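Local coordinates for flagellar regulatory protein C (PDB 4QHS) that probably hydrolyses ATP as a heptameric AAA+ activator domain that works on sigma-54 RNA polymerase to switch on flagellar gene transcription, at residues E52-Y57 / L183-L188; E196-H201 / G232-L237. One frame throughout, in Å; residues are numbered along the deposited sequence.

Interaction 1 closes along the chain before interaction 2 opens, and their centres lie about 13 Å apart. Interaction 1 joins helix 51-61 to the end of strand 182-184, the outermost strand of the parallel sheet on its side within this chain; its centre is about 7 Å from the centre of the chain. Interaction 2, centred about 16 Å from it, packs helix 195-208 on helix 233-247 within the lid. Residues 185-188, the first part of the connection, bring the two together: Leu188 N lies 2.6 Å from Asn233 OD1, a probable hydrogen bond, and Leu188 CD2 packs near Val234 N. The exit from the ATPase core is thereby tied to the lid residues that lead into helix 233-247, so the two contacts meet at the core-lid junction.

Interaction 1: residues E52-Y57 / L183-L188; sequences EVMSRY and LTWPAL
Met54 reaches from the helix that follows the P-loop to Leu183 and Trp185, at the edge of the parallel sheet of the AAA+ core. Its terminal methyl makes the closest contacts: Met54 CE lies 3.6 Å from Trp185 CE3 and 3.8 Å from Trp185 CZ3, on the benzo part of the indole. The same methyl sits 3.7 Å from Leu183 CD1 and 3.9 Å from Leu183 CB, so one carbon fills the angle between the two side chains. The sulfur completes a Met-aromatic contact, with Met54 SD 5.0 Å from the centroid of the Trp185 six-membered ring and 41° off its normal, an oblique approach. The backbones stay well separated, Met54 CA being 9.1 Å from Trp185 CA, and the thioether spans the gap by bending at both chi2 (100°) and chi3 (116°). The segments bury 158 Å² between them, and all three touching residues are buried.

The second shell explains why they are. Ala31 of helix 23-35 and Ile43 of strand 41-44 pack on Met54, while Leu27 touches both Leu183 and Trp185. Backbone hydrogen bonds of Leu183 with Met42 and Leu44, and of Trp185 with Leu44, hold residues 183-185 beside strand 41-44, which leads into the P-loop. The ring itself is flanked on one face by its own successor, Pro186 CD standing 3.9 Å above the plane of the Trp185 indole toward its rim. Trp185 NE1 makes a weak hydrogen bond to Ser49 O, within the P-loop.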
loop_
_atom_site.group_PDB
_atom_site.type_symbol
_atom_site.label_atom_id
_atom_site.label_comp_id
_atom_site.label_asym_id
_atom_site.label_seq_id
_atom_site.Cartn_x
_atom_site.Cartn_y
_atom_site.Cartn_z
ATOM N N GLU A 52 33.384 -1.326 -27.336
ATOM C CA GLU A 52 32.924 -0.046 -27.853
ATOM C C GLU A 52 33.551 0.286 -29.203
ATOM O O GLU A 52 32.938 0.961 -30.034
ATOM C CB GLU A 52 33.221 1.067 -26.841
ATOM C CG GLU A 52 34.712 1.354 -26.607
ATOM C CD GLU A 52 35.377 0.393 -25.628
ATOM O OE1 GLU A 52 34.771 -0.645 -25.295
ATOM O OE2 GLU A 52 36.510 0.686 -25.185
ATOM N N VAL A 53 34.763 -0.213 -29.429
ATOM C CA VAL A 53 35.498 0.130 -30.633
ATOM C C VAL A 53 35.209 -0.831 -31.786
ATOM O O VAL A 53 35.247 -0.433 -32.951
ATOM C CB VAL A 53 37.026 0.178 -30.362
ATOM C CG1 VAL A 53 37.344 1.230 -29.302
ATOM C CG2 VAL A 53 37.561 -1.193 -29.955
ATOM N N MET A 54 34.916 -2.087 -31.458
ATOM C CA MET A 54 34.570 -3.096 -32.456
ATOM C C MET A 54 33.351 -2.657 -33.266
ATOM O O MET A 54 33.289 -2.838 -34.485
ATOM C CB MET A 54 34.312 -4.440 -31.775
ATOM C CG MET A 54 33.236 -5.290 -32.423
ATOM S SD MET A 54 33.883 -6.583 -33.475
ATOM C CE MET A 54 33.311 -8.016 -32.575
ATOM N N SER A 55 32.391 -2.054 -32.579
ATOM C CA SER A 55 31.212 -1.496 -33.225
ATOM C C SER A 55 31.569 -0.299 -34.110
ATOM O O SER A 55 30.996 -0.102 -35.187
ATOM C CB SER A 55 30.195 -1.095 -32.158
ATOM O OG SER A 55 30.863 -0.883 -30.927
ATOM N N ARG A 56 32.515 0.508 -33.651
ATOM C CA ARG A 56 32.924 1.657 -34.430
ATOM C C ARG A 56 33.720 1.161 -35.636
ATOM O O ARG A 56 33.667 1.747 -36.720
ATOM C CB ARG A 56 33.735 2.631 -33.574
ATOM C CG ARG A 56 33.761 4.065 -34.103
ATOM C CD ARG A 56 34.066 5.070 -32.993
ATOM N NE ARG A 56 33.084 5.002 -31.910
ATOM C CZ ARG A 56 33.371 4.657 -30.658
ATOM N NH1 ARG A 56 34.622 4.361 -30.318
ATOM N NH2 ARG A 56 32.407 4.615 -29.742
ATOM N N TYR A 57 34.434 0.059 -35.443
ATOM C CA TYR A 57 35.153 -0.592 -36.528
ATOM C C TYR A 57 34.169 -1.086 -37.582
ATOM O O TYR A 57 34.401 -0.970 -38.780
ATOM C CB TYR A 57 35.975 -1.749 -35.983
ATOM C CG TYR A 57 36.640 -2.598 -37.027
ATOM C CD1 TYR A 57 35.943 -3.601 -37.689
ATOM C CD2 TYR A 57 37.978 -2.418 -37.333
ATOM C CE1 TYR A 57 36.561 -4.384 -38.641
ATOM C CE2 TYR A 57 38.605 -3.205 -38.280
ATOM C CZ TYR A 57 37.891 -4.183 -38.932
ATOM O OH TYR A 57 38.519 -4.965 -39.878
ATOM N N LEU A 183 28.624 -11.885 -32.241
ATOM C CA LEU A 183 30.044 -11.963 -32.114
ATOM C C LEU A 183 30.401 -11.899 -30.656
ATOM O O LEU A 183 30.127 -10.941 -29.984
ATOM C CB LEU A 183 30.700 -10.832 -32.872
ATOM C CG LEU A 183 30.403 -10.805 -34.362
ATOM C CD1 LEU A 183 31.026 -9.659 -34.985
ATOM C CD2 LEU A 183 30.944 -12.029 -34.957
ATOM N N THR A 184 31.026 -12.942 -30.171
ATOM C CA THR A 184 31.368 -13.007 -28.789
ATOM C C THR A 184 32.814 -12.605 -28.553
ATOM O O THR A 184 33.732 -13.305 -28.876
ATOM C CB THR A 184 31.070 -14.377 -28.215
ATOM O OG1 THR A 184 29.684 -14.658 -28.345
ATOM C CG2 THR A 184 31.426 -14.404 -26.776
ATOM N N TRP A 185 32.978 -11.444 -27.963
ATOM C CA TRP A 185 34.255 -10.851 -27.693
ATOM C C TRP A 185 34.777 -11.317 -26.346
ATOM O O TRP A 185 34.419 -10.771 -25.331
ATOM C CB TRP A 185 34.048 -9.358 -27.672
ATOM C CG TRP A 185 35.225 -8.608 -27.800
ATOM C CD1 TRP A 185 35.837 -7.917 -26.835
ATOM C CD2 TRP A 185 35.995 -8.439 -28.970
ATOM N NE1 TRP A 185 36.954 -7.320 -27.317
ATOM C CE2 TRP A 185 37.080 -7.637 -28.636
ATOM C CE3 TRP A 185 35.885 -8.903 -30.270
ATOM C CZ2 TRP A 185 38.034 -7.272 -29.551
ATOM C CZ3 TRP A 185 36.831 -8.546 -31.167
ATOM C CH2 TRP A 185 37.888 -7.738 -30.814
ATOM N N PRO A 186 35.626 -12.328 -26.334
ATOM C CA PRO A 186 36.039 -12.998 -25.107
ATOM C C PRO A 186 36.732 -12.134 -24.061
ATOM O O PRO A 186 37.184 -11.049 -24.308
ATOM C CB PRO A 186 37.017 -14.027 -25.626
ATOM C CG PRO A 186 37.650 -13.363 -26.769
ATOM C CD PRO A 186 36.710 -12.345 -27.319
ATOM N N ALA A 187 36.794 -12.658 -22.859
ATOM C CA ALA A 187 37.407 -11.948 -21.774
ATOM C C ALA A 187 38.904 -11.948 -21.953
ATOM O O ALA A 187 39.435 -12.807 -22.607
ATOM C CB ALA A 187 37.039 -12.576 -20.493
ATOM N N LEU A 188 39.566 -10.965 -21.377
ATOM C CA LEU A 188 40.989 -10.775 -21.537
ATOM C C LEU A 188 41.840 -12.004 -21.276
ATOM O O LEU A 188 42.782 -12.253 -21.972
ATOM C CB LEU A 188 41.446 -9.653 -20.636
ATOM C CG LEU A 188 42.456 -8.696 -21.212
ATOM C CD1 LEU A 188 42.254 -8.679 -22.662
ATOM C CD2 LEU A 188 42.281 -7.333 -20.634
#

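Interaction 2: residues E196-H201 / G232-L237; sequences EPLANH and GNVREL
Leu198 swings its CG anti to the backbone N (chi1 -164°), which sends the branched end toward the facing helix, where CD2 meets Val234 and Leu237. Val234 has CG1 anti to its own N (chi1 -179°) and offers both methyls: Leu198 CD2 is 3.9 Å from Val234 CG2 and 4.1 Å from Val234 CG1, the two side chains meeting at about a right angle. Leu237 CD2 approaches the same methyl, Leu198 CD2, at 4.1 Å, and comes within 4.3 Å of Ala199 N on the backbone beyond. The short helical segments stand 11.1 Å apart at their closest axis approach and cross at -47°, so branched apolar side chains bridge the gap, burying 150 Å².

Within 232-237, the extended side chain of Glu236 returns to Gly232: Gly232 N donates to Glu236 OE1 over 2.7 Å, entering from above the carboxylate plane, while Glu236 OE2 bonds Tyr228 OH. The Arg235 backbone is hydrogen-bonded to Gly48 of the P-loop, and its guanidinium is salt-bridged to Glu172 of a neighbouring subunit. Residues 232-236, Gly-Asn-Val-Arg-Glu, fit the sensor II motif of sigma-54 activators, here mounted on the helical lid of the AAA+ fold.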
loop_
_atom_site.group_PDB
_atom_site.type_symbol
_atom_site.label_atom_id
_atom_site.label_comp_id
_atom_site.label_asym_id
_atom_site.label_seq_id
_atom_site.Cartn_x
_atom_site.Cartn_y
_atom_site.Cartn_z
ATOM N N GLU A 196 49.649 -7.147 -24.033
ATOM C CA GLU A 196 50.745 -6.260 -24.299
ATOM C C GLU A 196 50.453 -5.253 -25.386
ATOM O O GLU A 196 50.780 -4.114 -25.254
ATOM C CB GLU A 196 52.031 -7.026 -24.568
ATOM C CG GLU A 196 53.127 -6.184 -25.159
ATOM C CD GLU A 196 54.467 -6.853 -25.112
ATOM O OE1 GLU A 196 54.514 -8.054 -24.852
ATOM O OE2 GLU A 196 55.482 -6.179 -25.323
ATOM N N PRO A 197 49.835 -5.661 -26.470
ATOM C CA PRO A 197 49.531 -4.709 -27.529
ATOM C C PRO A 197 48.537 -3.659 -27.065
ATOM O O PRO A 197 48.628 -2.512 -27.444
ATOM C CB PRO A 197 48.901 -5.576 -28.597
ATOM C CG PRO A 197 49.319 -6.911 -28.321
ATOM C CD PRO A 197 49.847 -7.039 -26.963
ATOM N N LEU A 198 47.586 -4.069 -26.246
ATOM C CA LEU A 198 46.617 -3.146 -25.688
ATOM C C LEU A 198 47.276 -2.218 -24.686
ATOM O O LEU A 198 47.088 -1.033 -24.725
ATOM C CB LEU A 198 45.465 -3.913 -25.043
ATOM C CG LEU A 198 44.196 -3.138 -24.752
ATOM C CD1 LEU A 198 43.731 -2.379 -25.931
ATOM C CD2 LEU A 198 43.152 -4.075 -24.298
ATOM N N ALA A 199 48.067 -2.787 -23.805
ATOM C CA ALA A 199 48.771 -2.020 -22.803
ATOM C C ALA A 199 49.527 -0.849 -23.383
ATOM O O ALA A 199 49.345 0.264 -22.979
ATOM C CB ALA A 199 49.695 -2.910 -22.061
ATOM N N ASN A 200 50.389 -1.114 -24.341
ATOM C CA ASN A 200 51.171 -0.065 -24.931
ATOM C C ASN A 200 50.294 0.993 -25.533
ATOM O O ASN A 200 50.573 2.158 -25.447
ATOM C CB ASN A 200 52.123 -0.642 -25.969
ATOM C CG ASN A 200 53.365 -1.210 -25.360
ATOM O OD1 ASN A 200 54.159 -0.502 -24.797
ATOM N ND2 ASN A 200 53.543 -2.489 -25.485
ATOM N N HIS A 201 49.215 0.579 -26.152
ATOM C CA HIS A 201 48.324 1.532 -26.767
ATOM C C HIS A 201 47.824 2.519 -25.741
ATOM O O HIS A 201 47.735 3.706 -25.986
ATOM C CB HIS A 201 47.153 0.820 -27.417
ATOM C CG HIS A 201 46.387 1.679 -28.363
ATOM N ND1 HIS A 201 45.322 2.450 -27.969
ATOM C CD2 HIS A 201 46.544 1.904 -29.684
ATOM C CE1 HIS A 201 44.853 3.111 -29.005
ATOM N NE2 HIS A 201 45.574 2.792 -30.060
ATOM N N GLY A 232 38.691 -7.835 -14.154
ATOM C CA GLY A 232 37.989 -6.686 -14.663
ATOM C C GLY A 232 38.283 -6.334 -16.091
ATOM O O GLY A 232 37.989 -5.255 -16.531
ATOM N N ASN A 233 38.872 -7.261 -16.812
ATOM C CA ASN A 233 39.189 -7.048 -18.201
ATOM C C ASN A 233 39.850 -5.729 -18.545
ATOM O O ASN A 233 40.737 -5.296 -17.852
ATOM C CB ASN A 233 37.969 -7.282 -19.046
ATOM C CG ASN A 233 37.592 -8.712 -19.078
ATOM O OD1 ASN A 233 38.200 -9.490 -19.777
ATOM N ND2 ASN A 233 36.617 -9.082 -18.300
ATOM N N VAL A 234 39.439 -5.120 -19.635
ATOM C CA VAL A 234 40.108 -3.948 -20.143
ATOM C C VAL A 234 40.043 -2.754 -19.224
ATOM O O VAL A 234 40.946 -1.979 -19.150
ATOM C CB VAL A 234 39.565 -3.572 -21.498
ATOM C CG1 VAL A 234 40.252 -2.382 -22.029
ATOM C CG2 VAL A 234 39.763 -4.697 -22.422
ATOM N N ARG A 235 38.971 -2.620 -18.479
ATOM C CA ARG A 235 38.840 -1.495 -17.591
ATOM C C ARG A 235 39.808 -1.579 -16.462
ATOM O O ARG A 235 40.259 -0.590 -15.977
ATOM C CB ARG A 235 37.432 -1.410 -17.028
ATOM C CG ARG A 235 36.425 -0.950 -18.010
ATOM C CD ARG A 235 35.276 -0.314 -17.336
ATOM N NE ARG A 235 34.422 -1.293 -16.724
ATOM C CZ ARG A 235 33.156 -1.474 -17.045
ATOM N NH1 ARG A 235 32.595 -0.755 -17.984
ATOM N NH2 ARG A 235 32.460 -2.384 -16.425
ATOM N N GLU A 236 40.094 -2.792 -16.039
ATOM C CA GLU A 236 41.027 -3.016 -14.975
ATOM C C GLU A 236 42.393 -2.713 -15.508
ATOM O O GLU A 236 43.182 -2.129 -14.839
ATOM C CB GLU A 236 40.946 -4.442 -14.466
ATOM C CG GLU A 236 41.836 -4.726 -13.310
ATOM C CD GLU A 236 41.636 -6.098 -12.713
ATOM O OE1 GLU A 236 41.161 -7.000 -13.381
ATOM O OE2 GLU A 236 41.961 -6.290 -11.555
ATOM N N LEU A 237 42.650 -3.092 -16.739
ATOM C CA LEU A 237 43.955 -2.905 -17.328
ATOM C C LEU A 237 44.216 -1.440 -17.477
ATOM O O LEU A 237 45.282 -0.970 -17.183
ATOM C CB LEU A 237 44.061 -3.610 -18.668
ATOM C CG LEU A 237 45.324 -3.376 -19.473
ATOM C CD1 LEU A 237 46.488 -3.911 -18.724
ATOM C CD2 LEU A 237 45.239 -4.055 -20.778
#